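Local coordinates for peptidoglycan glycosyltransferase (Atopobium parvulum, PDB 4OVD), which belongs to the penicillin-binding proteins, joining a dimerisation domain and a transpeptidase domain in one chain, at residues A[160-168]-A[173-181]; A[222-232]-A[259-268]. One frame throughout, in Å; residues are numbered along the deposited sequence.

Interaction 1. Residues A[160-168]-A[173-181]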
loop_
_atom_site.group_PDB
_atom_site.type_symbol
_atom_site.label_atom_id
_atom_site.label_comp_id
_atom_site.label_asym_id
_atom_site.label_seq_id
_atom_site.Cartn_x
_atom_site.Cartn_y
_atom_site.Cartn_z
ATOM N N GLY A 160 15.271 -7.737 -2.099
ATOM C CA GLY A 160 14.156 -8.298 -1.359
ATOM C C GLY A 160 14.467 -8.639 0.074
ATOM O O GLY A 160 13.586 -9.169 0.788
ATOM N N VAL A 161 15.670 -8.289 0.534
ATOM C CA VAL A 161 16.032 -8.646 1.902
ATOM C C VAL A 161 15.186 -7.864 2.930
ATOM O O VAL A 161 14.998 -8.300 4.080
ATOM C CB VAL A 161 17.531 -8.481 2.163
ATOM C CG1 VAL A 161 17.888 -7.018 2.371
ATOM C CG2 VAL A 161 17.917 -9.264 3.397
ATOM N N GLN A 162 14.697 -6.697 2.533
ATOM C CA GLN A 162 13.822 -5.928 3.371
ATOM C C GLN A 162 12.550 -6.734 3.684
ATOM O O GLN A 162 12.027 -6.704 4.809
ATOM C CB GLN A 162 13.485 -4.618 2.690
ATOM C CG GLN A 162 12.874 -3.551 3.595
ATOM C CD GLN A 162 12.715 -2.258 2.809
ATOM O OE1 GLN A 162 12.048 -2.260 1.816
ATOM N NE2 GLN A 162 13.356 -1.200 3.211
ATOM N N ILE A 163 12.051 -7.467 2.704
ATOM C CA ILE A 163 10.846 -8.293 2.877
ATOM C C ILE A 163 11.279 -9.555 3.577
ATOM O O ILE A 163 10.657 -10.003 4.515
ATOM C CB ILE A 163 10.225 -8.674 1.507
ATOM C CG1 ILE A 163 9.828 -7.444 0.685
ATOM C CG2 ILE A 163 9.016 -9.573 1.630
ATOM C CD1 ILE A 163 8.969 -6.438 1.399
ATOM N N LEU A 164 12.361 -10.155 3.120
ATOM C CA LEU A 164 12.816 -11.397 3.734
ATOM C C LEU A 164 13.166 -11.274 5.214
ATOM O O LEU A 164 12.821 -12.136 6.007
ATOM C CB LEU A 164 14.037 -11.959 2.994
ATOM C CG LEU A 164 13.758 -12.316 1.548
ATOM C CD1 LEU A 164 15.067 -12.535 0.750
ATOM C CD2 LEU A 164 12.890 -13.550 1.547
ATOM N N GLY A 165 13.865 -10.214 5.572
ATOM C CA GLY A 165 14.323 -10.009 6.950
ATOM C C GLY A 165 15.643 -10.706 7.134
ATOM O O GLY A 165 16.133 -11.363 6.226
ATOM N N PHE A 166 16.251 -10.588 8.300
ATOM C CA PHE A 166 17.523 -11.292 8.531
ATOM C C PHE A 166 17.344 -12.177 9.690
ATOM O O PHE A 166 16.364 -12.053 10.455
ATOM C CB PHE A 166 18.727 -10.346 8.654
ATOM C CG PHE A 166 18.822 -9.627 9.968
ATOM C CD1 PHE A 166 18.035 -8.542 10.239
ATOM C CD2 PHE A 166 19.762 -10.030 10.919
ATOM C CE1 PHE A 166 18.128 -7.899 11.477
ATOM C CE2 PHE A 166 19.876 -9.384 12.135
ATOM C CZ PHE A 166 19.055 -8.321 12.408
ATOM N N VAL A 167 18.262 -13.110 9.799
ATOM C CA VAL A 167 18.294 -14.093 10.872
ATOM C C VAL A 167 19.548 -13.746 11.654
ATOM O O VAL A 167 20.606 -13.503 11.062
ATOM C CB VAL A 167 18.333 -15.529 10.252
ATOM C CG1 VAL A 167 18.534 -16.613 11.297
ATOM C CG2 VAL A 167 17.047 -15.798 9.474
ATOM N N ASN A 168 19.447 -13.645 12.975
ATOM C CA ASN A 168 20.656 -13.370 13.757
ATOM C C ASN A 168 21.484 -14.615 14.048
ATOM O O ASN A 168 21.129 -15.717 13.641
ATOM C CB ASN A 168 20.297 -12.665 15.044
ATOM C CG ASN A 168 19.473 -13.519 15.974
ATOM O OD1 ASN A 168 19.516 -14.748 15.948
ATOM N ND2 ASN A 168 18.742 -12.865 16.826
ATOM N N GLY A 173 14.781 -15.406 13.611
ATOM C CA GLY A 173 14.397 -14.433 12.618
ATOM C C GLY A 173 14.322 -13.130 13.357
ATOM O O GLY A 173 13.632 -13.023 14.371
ATOM N N ALA A 174 14.951 -12.108 12.812
ATOM C CA ALA A 174 15.028 -10.819 13.478
ATOM C C ALA A 174 14.231 -9.694 12.848
ATOM O O ALA A 174 14.010 -8.686 13.506
ATOM C CB ALA A 174 16.475 -10.400 13.644
ATOM N N SER A 175 13.815 -9.824 11.592
ATOM C CA SER A 175 12.991 -8.778 10.969
ATOM C C SER A 175 12.282 -9.407 9.777
ATOM O O SER A 175 12.535 -10.546 9.461
ATOM C CB SER A 175 13.817 -7.598 10.465
ATOM O OG SER A 175 14.659 -8.015 9.391
ATOM N N GLY A 176 11.358 -8.692 9.171
ATOM C CA GLY A 176 10.690 -9.202 7.987
ATOM C C GLY A 176 9.950 -10.501 8.183
ATOM O O GLY A 176 9.392 -10.778 9.250
ATOM N N LEU A 177 9.924 -11.290 7.138
ATOM C CA LEU A 177 9.208 -12.595 7.120
ATOM C C LEU A 177 9.930 -13.678 7.957
ATOM O O LEU A 177 9.271 -14.535 8.600
ATOM C CB LEU A 177 8.963 -13.053 5.691
ATOM C CG LEU A 177 8.006 -12.217 4.845
ATOM C CD1 LEU A 177 7.871 -12.858 3.492
ATOM C CD2 LEU A 177 6.652 -12.174 5.498
ATOM N N GLU A 178 11.244 -13.550 8.055
ATOM C CA GLU A 178 12.027 -14.452 8.910
ATOM C C GLU A 178 11.496 -14.386 10.328
ATOM O O GLU A 178 11.399 -15.407 11.007
ATOM C CB GLU A 178 13.490 -14.081 8.839
ATOM C CG GLU A 178 14.136 -14.397 7.519
ATOM C CD GLU A 178 14.541 -15.873 7.296
ATOM O OE1 GLU A 178 14.039 -16.782 7.975
ATOM O OE2 GLU A 178 15.409 -16.117 6.418
ATOM N N TYR A 179 11.146 -13.170 10.767
ATOM C CA TYR A 179 10.581 -12.949 12.075
ATOM C C TYR A 179 9.100 -13.305 12.108
ATOM O O TYR A 179 8.620 -14.023 12.986
ATOM C CB TYR A 179 10.746 -11.477 12.573
ATOM C CG TYR A 179 10.030 -11.225 13.900
ATOM C CD1 TYR A 179 10.559 -11.687 15.108
ATOM C CD2 TYR A 179 8.828 -10.610 13.933
ATOM C CE1 TYR A 179 9.883 -11.513 16.326
ATOM C CE2 TYR A 179 8.142 -10.423 15.117
ATOM C CZ TYR A 179 8.678 -10.876 16.310
ATOM O OH TYR A 179 7.985 -10.628 17.477
ATOM N N TYR A 180 8.365 -12.798 11.154
ATOM C CA TYR A 180 6.896 -12.990 11.157
ATOM C C TYR A 180 6.522 -14.483 11.180
ATOM O O TYR A 180 5.642 -14.894 11.943
ATOM C CB TYR A 180 6.228 -12.284 9.972
ATOM C CG TYR A 180 4.765 -12.161 10.123
ATOM C CD1 TYR A 180 4.259 -11.123 10.836
ATOM C CD2 TYR A 180 3.897 -13.100 9.620
ATOM C CE1 TYR A 180 2.938 -10.968 11.061
ATOM C CE2 TYR A 180 2.541 -12.979 9.854
ATOM C CZ TYR A 180 2.088 -11.886 10.563
ATOM O OH TYR A 180 0.812 -11.632 10.852
ATOM N N TYR A 181 7.219 -15.275 10.404
ATOM C CA TYR A 181 6.952 -16.703 10.329
ATOM C C TYR A 181 8.077 -17.537 10.990
ATOM O O TYR A 181 8.374 -18.681 10.583
ATOM C CB TYR A 181 6.792 -17.136 8.861
ATOM C CG TYR A 181 5.525 -16.595 8.189
ATOM C CD1 TYR A 181 4.274 -17.077 8.565
ATOM C CD2 TYR A 181 5.584 -15.607 7.192
ATOM C CE1 TYR A 181 3.118 -16.624 7.945
ATOM C CE2 TYR A 181 4.429 -15.157 6.551
ATOM C CZ TYR A 181 3.191 -15.655 6.961
ATOM O OH TYR A 181 2.013 -15.271 6.358
HETATM O O HOH W 1 13.183 -6.567 7.188
#

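Interaction 2. Residues A[222-232]-A[259-268]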
loop_
_atom_site.group_PDB
_atom_site.type_symbol
_atom_site.label_atom_id
_atom_site.label_comp_id
_atom_site.label_asym_id
_atom_site.label_seq_id
_atom_site.Cartn_x
_atom_site.Cartn_y
_atom_site.Cartn_z
ATOM N N SER A 222 4.554 -14.860 -2.702
ATOM C CA SER A 222 3.979 -14.276 -3.904
ATOM C C SER A 222 4.960 -13.404 -4.653
ATOM O O SER A 222 4.709 -13.026 -5.773
ATOM C CB SER A 222 2.766 -13.436 -3.509
ATOM O OG SER A 222 3.079 -12.596 -2.438
ATOM N N ILE A 223 6.075 -13.067 -4.029
ATOM C CA ILE A 223 7.058 -12.182 -4.641
ATOM C C ILE A 223 7.694 -12.674 -5.910
ATOM O O ILE A 223 8.022 -13.837 -5.977
ATOM C CB ILE A 223 8.216 -11.975 -3.651
ATOM C CG1 ILE A 223 7.730 -11.168 -2.472
ATOM C CG2 ILE A 223 9.388 -11.240 -4.294
ATOM C CD1 ILE A 223 7.339 -9.754 -2.815
ATOM N N ASP A 224 7.884 -11.801 -6.903
ATOM C CA ASP A 224 8.587 -12.181 -8.146
ATOM C C ASP A 224 9.900 -11.465 -7.974
ATOM O O ASP A 224 9.995 -10.246 -7.987
ATOM C CB ASP A 224 7.880 -11.744 -9.414
ATOM C CG ASP A 224 8.655 -12.168 -10.685
ATOM O OD1 ASP A 224 9.855 -11.809 -10.755
ATOM O OD2 ASP A 224 8.071 -12.809 -11.616
ATOM N N ILE A 225 10.933 -12.237 -7.757
ATOM C CA ILE A 225 12.218 -11.646 -7.392
ATOM C C ILE A 225 12.790 -10.709 -8.408
ATOM O O ILE A 225 13.416 -9.728 -8.039
ATOM C CB ILE A 225 13.235 -12.730 -6.995
ATOM C CG1 ILE A 225 14.403 -12.127 -6.191
ATOM C CG2 ILE A 225 13.628 -13.556 -8.208
ATOM C CD1 ILE A 225 13.974 -11.575 -4.864
ATOM N N GLU A 226 12.587 -10.993 -9.681
ATOM C CA GLU A 226 13.085 -10.066 -10.712
ATOM C C GLU A 226 12.300 -8.729 -10.685
ATOM O O GLU A 226 12.843 -7.650 -10.903
ATOM C CB GLU A 226 13.011 -10.716 -12.102
ATOM C CG GLU A 226 14.150 -10.268 -12.991
ATOM C CD GLU A 226 15.518 -10.701 -12.465
ATOM O OE1 GLU A 226 15.643 -11.783 -11.832
ATOM O OE2 GLU A 226 16.496 -9.958 -12.703
ATOM N N LEU A 227 11.012 -8.795 -10.361
ATOM C CA LEU A 227 10.207 -7.588 -10.253
ATOM C C LEU A 227 10.579 -6.832 -8.979
ATOM O O LEU A 227 10.500 -5.620 -8.892
ATOM C CB LEU A 227 8.734 -7.949 -10.256
ATOM C CG LEU A 227 7.885 -6.712 -10.407
ATOM C CD1 LEU A 227 8.309 -5.971 -11.676
ATOM C CD2 LEU A 227 6.430 -7.152 -10.442
ATOM N N GLN A 228 11.051 -7.554 -8.001
ATOM C CA GLN A 228 11.453 -6.934 -6.756
ATOM C C GLN A 228 12.683 -6.118 -7.008
ATOM O O GLN A 228 12.822 -5.027 -6.511
ATOM C CB GLN A 228 11.699 -8.014 -5.693
ATOM C CG GLN A 228 12.158 -7.473 -4.377
ATOM C CD GLN A 228 11.117 -6.640 -3.712
ATOM O OE1 GLN A 228 9.901 -6.823 -3.942
ATOM N NE2 GLN A 228 11.567 -5.717 -2.863
ATOM N N LYS A 229 13.565 -6.618 -7.849
ATOM C CA LYS A 229 14.801 -5.898 -8.149
ATOM C C LYS A 229 14.552 -4.585 -8.869
ATOM O O LYS A 229 15.211 -3.578 -8.632
ATOM C CB LYS A 229 15.672 -6.817 -9.010
ATOM C CG LYS A 229 17.007 -6.251 -9.425
ATOM C CD LYS A 229 17.650 -7.213 -10.426
ATOM C CE LYS A 229 19.021 -6.744 -10.858
ATOM N NZ LYS A 229 19.906 -6.741 -9.657
ATOM N N LYS A 230 13.653 -4.624 -9.829
ATOM C CA LYS A 230 13.241 -3.422 -10.549
ATOM C C LYS A 230 12.566 -2.455 -9.601
ATOM O O LYS A 230 12.801 -1.258 -9.683
ATOM C CB LYS A 230 12.243 -3.761 -11.639
ATOM C CG LYS A 230 12.796 -4.615 -12.767
ATOM C CD LYS A 230 11.694 -4.915 -13.775
ATOM C CE LYS A 230 12.190 -5.826 -14.864
ATOM N NZ LYS A 230 13.298 -5.118 -15.537
ATOM N N ALA A 231 11.673 -2.951 -8.740
ATOM C CA ALA A 231 11.005 -2.069 -7.792
ATOM C C ALA A 231 12.034 -1.303 -6.976
ATOM O O ALA A 231 11.931 -0.081 -6.791
ATOM C CB ALA A 231 10.094 -2.847 -6.867
ATOM N N GLU A 232 13.068 -2.014 -6.529
ATOM C CA GLU A 232 14.094 -1.386 -5.710
ATOM C C GLU A 232 14.914 -0.383 -6.448
ATOM O O GLU A 232 15.193 0.699 -5.953
ATOM C CB GLU A 232 14.981 -2.460 -5.085
ATOM C CG GLU A 232 14.176 -3.330 -4.117
ATOM C CD GLU A 232 15.004 -4.362 -3.369
ATOM O OE1 GLU A 232 16.237 -4.404 -3.621
ATOM O OE2 GLU A 232 14.420 -5.101 -2.514
ATOM N N GLU A 259 -2.164 -11.126 -3.325
ATOM C CA GLU A 259 -0.722 -11.480 -3.342
ATOM C C GLU A 259 0.126 -10.308 -3.762
ATOM O O GLU A 259 -0.267 -9.592 -4.675
ATOM C CB GLU A 259 -0.461 -12.639 -4.310
ATOM C CG GLU A 259 -1.076 -13.944 -3.827
ATOM C CD GLU A 259 -0.974 -15.113 -4.845
ATOM O OE1 GLU A 259 -0.485 -14.895 -5.994
ATOM O OE2 GLU A 259 -1.388 -16.260 -4.480
ATOM N N ILE A 260 1.260 -10.097 -3.071
ATOM C CA ILE A 260 2.193 -8.994 -3.356
ATOM C C ILE A 260 3.345 -9.449 -4.228
ATOM O O ILE A 260 4.163 -10.355 -3.855
ATOM C CB ILE A 260 2.683 -8.384 -2.068
ATOM C CG1 ILE A 260 1.491 -7.752 -1.313
ATOM C CG2 ILE A 260 3.737 -7.286 -2.339
ATOM C CD1 ILE A 260 1.767 -7.540 0.178
ATOM N N TYR A 261 3.416 -8.864 -5.416
ATOM C CA TYR A 261 4.435 -9.247 -6.330
ATOM C C TYR A 261 5.755 -8.619 -6.023
ATOM O O TYR A 261 6.793 -9.214 -6.309
ATOM C CB TYR A 261 4.082 -8.866 -7.742
ATOM C CG TYR A 261 2.800 -9.404 -8.257
ATOM C CD1 TYR A 261 2.634 -10.772 -8.480
ATOM C CD2 TYR A 261 1.812 -8.539 -8.668
ATOM C CE1 TYR A 261 1.453 -11.267 -8.991
ATOM C CE2 TYR A 261 0.628 -9.012 -9.212
ATOM C CZ TYR A 261 0.463 -10.365 -9.399
ATOM O OH TYR A 261 -0.712 -10.774 -9.934
ATOM N N ALA A 262 5.713 -7.410 -5.507
ATOM C CA ALA A 262 6.920 -6.652 -5.129
ATOM C C ALA A 262 6.581 -5.531 -4.176
ATOM O O ALA A 262 5.488 -5.016 -4.195
ATOM C CB ALA A 262 7.585 -6.076 -6.347
ATOM N N ALA A 263 7.519 -5.170 -3.312
ATOM C CA ALA A 263 7.295 -4.092 -2.386
ATOM C C ALA A 263 8.589 -3.627 -1.784
ATOM O O ALA A 263 9.467 -4.446 -1.414
ATOM C CB ALA A 263 6.323 -4.548 -1.289
ATOM N N ALA A 264 8.732 -2.318 -1.659
ATOM C CA ALA A 264 9.943 -1.777 -1.064
ATOM C C ALA A 264 9.767 -0.372 -0.531
ATOM O O ALA A 264 8.876 0.339 -0.946
ATOM C CB ALA A 264 11.072 -1.809 -2.089
ATOM N N SER A 265 10.603 -0.026 0.439
ATOM C CA SER A 265 10.677 1.285 1.025
ATOM C C SER A 265 12.146 1.718 1.002
ATOM O O SER A 265 13.029 0.925 1.131
ATOM C CB SER A 265 10.185 1.244 2.496
ATOM O OG SER A 265 8.808 1.093 2.493
ATOM N N TYR A 266 12.371 2.998 0.877
ATOM C CA TYR A 266 13.672 3.585 0.839
ATOM C C TYR A 266 13.731 4.380 2.117
ATOM O O TYR A 266 12.783 5.128 2.401
ATOM C CB TYR A 266 13.842 4.515 -0.380
ATOM C CG TYR A 266 15.215 5.111 -0.500
ATOM C CD1 TYR A 266 15.587 6.187 0.277
ATOM C CD2 TYR A 266 16.154 4.607 -1.398
ATOM C CE1 TYR A 266 16.864 6.721 0.199
ATOM C CE2 TYR A 266 17.434 5.144 -1.480
ATOM C CZ TYR A 266 17.777 6.187 -0.671
ATOM O OH TYR A 266 19.016 6.757 -0.751
ATOM N N PRO A 267 14.863 4.296 2.860
ATOM C CA PRO A 267 16.085 3.532 2.559
ATOM C C PRO A 267 15.971 2.035 2.622
ATOM O O PRO A 267 15.204 1.479 3.438
ATOM C CB PRO A 267 17.119 4.010 3.620
ATOM C CG PRO A 267 16.409 4.940 4.530
ATOM C CD PRO A 267 15.073 5.311 3.905
ATOM N N LEU A 268 16.806 1.385 1.807
ATOM C CA LEU A 268 16.859 -0.043 1.708
ATOM C C LEU A 268 18.061 -0.482 2.495
ATOM O O LEU A 268 18.985 0.303 2.694
ATOM C CB LEU A 268 17.060 -0.471 0.269
ATOM C CG LEU A 268 15.876 -0.382 -0.685
ATOM C CD1 LEU A 268 16.316 -0.391 -2.152
ATOM C CD2 LEU A 268 14.957 -1.550 -0.382
#

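Interaction 1. Residues A[160-168]-A[173-181]
I163 and L164, closing the short helix 161-164, hand their carbonyl oxygens to amides in the opening part of helix 176-180: L177 N gives to I163 O at 3.0 Å and E178 N to L164 O at 2.9 Å. Farther along, A174 N donates to F166 O at 2.7 Å, close to straight, and V167 lies beside G173 in a single beta bridge. Glycines let the chains come so close. G165, with positive phi just past its helix, brings its CA to 3.1 Å from S175 O in a CA-H...O contact, and G176, also of positive phi, lies against it.

S175 contributes a polar side chain. Its OG, set between its own backbone N and carbonyl carbon (chi1 66°), accepts from F166 N at 3.2 Å and donates to a water that in turn donates to Q162 O. A hydroxyl, able to accept and donate, suits this relay.

Among the apolar contacts, A174 CB lies over one face of the F166 ring, a CH-pi contact 3.8 Å from the F166 centroid, a methyl being small enough to come close to the ring. I163 and L177 run side by side, pointing the same way, with I163 CG2 and L177 CD1 3.9 Å apart. V167 CG2 presses on E178 CD at 3.3 Å, the two side chains crossing at about a right angle; the bend at chi2 (-79°) turns the carboxylate across the valine methyl.

That carboxylate forms salt bridges with R152 of strand 151-153 and with R59. The whole is a compact pair of short helices joined by a tight connection, in the dimerisation-domain part of this penicillin-binding protein. L164 packs on I62 and L70 of strands 62-63 and 69-74, so the paired helices rest against the sheet these strands share.

Interaction 2. Residues A[222-232]-A[259-268]
D224 and Y261 join the two backbones where helix 225-232 begins: D224 N meets Y261 O at 2.9 Å, almost straight (170°) and on a lone pair in the carbonyl plane. From there the helix and strand 262-266 run in nearly the same direction, their axes 30° apart and 7.4 Å at closest approach. The strand turns a corner at Y261, where Y261 and A262 together face A252 in a classic beta bulge. I223 CA lies against the carbonyls of I260 and Y261 in CA-H...O contacts.

D224 is the N-cap. Its OD1 accepts from L227 N, approached from above the carboxylate plane, and has a second partner in the salt bridge to R556 of helix 542-556.

Strand 260-266 is the outermost of a five-stranded antiparallel sheet, and helices 225-242 and 542-556 cover it, an arrangement characteristic of the penicillin-binding transpeptidase fold. A263 meets the Q228 amide with both its N-H and its C=O, as an edge strand's backbone would be met: OE1 accepts from A263 N at 3.0 Å, though NE2 gives to A263 O at 2.9 Å from above the carbonyl plane. A bend at chi2 (66°) brings the amide down to the strand, and the other N-H of NE2 goes to E232 OE2 at 2.9 Å, an oxygen that G160 N also reaches. Glutamine suits this place because one flat group both donates and accepts.

Small residues let the helix lie close. A262 CB meets L227 CG and A231 CB, both at 4.1 Å, while L227 CD2 packs on Y261 CB. S222 sets OG 2.9 Å from I260 O, though its proton may go to F439 O instead. E232 meets A264 with CG, and E232 CB lies 3.8 Å from L268 CD1.

Both contacts are buried, but interaction 1 joins two short helical turns close in sequence in the dimerisation-domain part of the chain, whereas interaction 2 lays a long helix on the edge strand of the transpeptidase sheet. Interaction 1 depends on backbone bonds and glycines, with several residues partly exposed; interaction 2 relies more on side chains, chiefly an amide on the strand and alanine packing, nearer the centre of the chain. Their centres are about 14 Å apart, and they touch. G160 N lies 2.8 Å from E232 OE2, a probable hydrogen bond to the carboxylate oxygen that also accepts from Q228. Q162 NE2 probably bonds to S265 O, so helix 161-164 and the glycine capping it meet both elements.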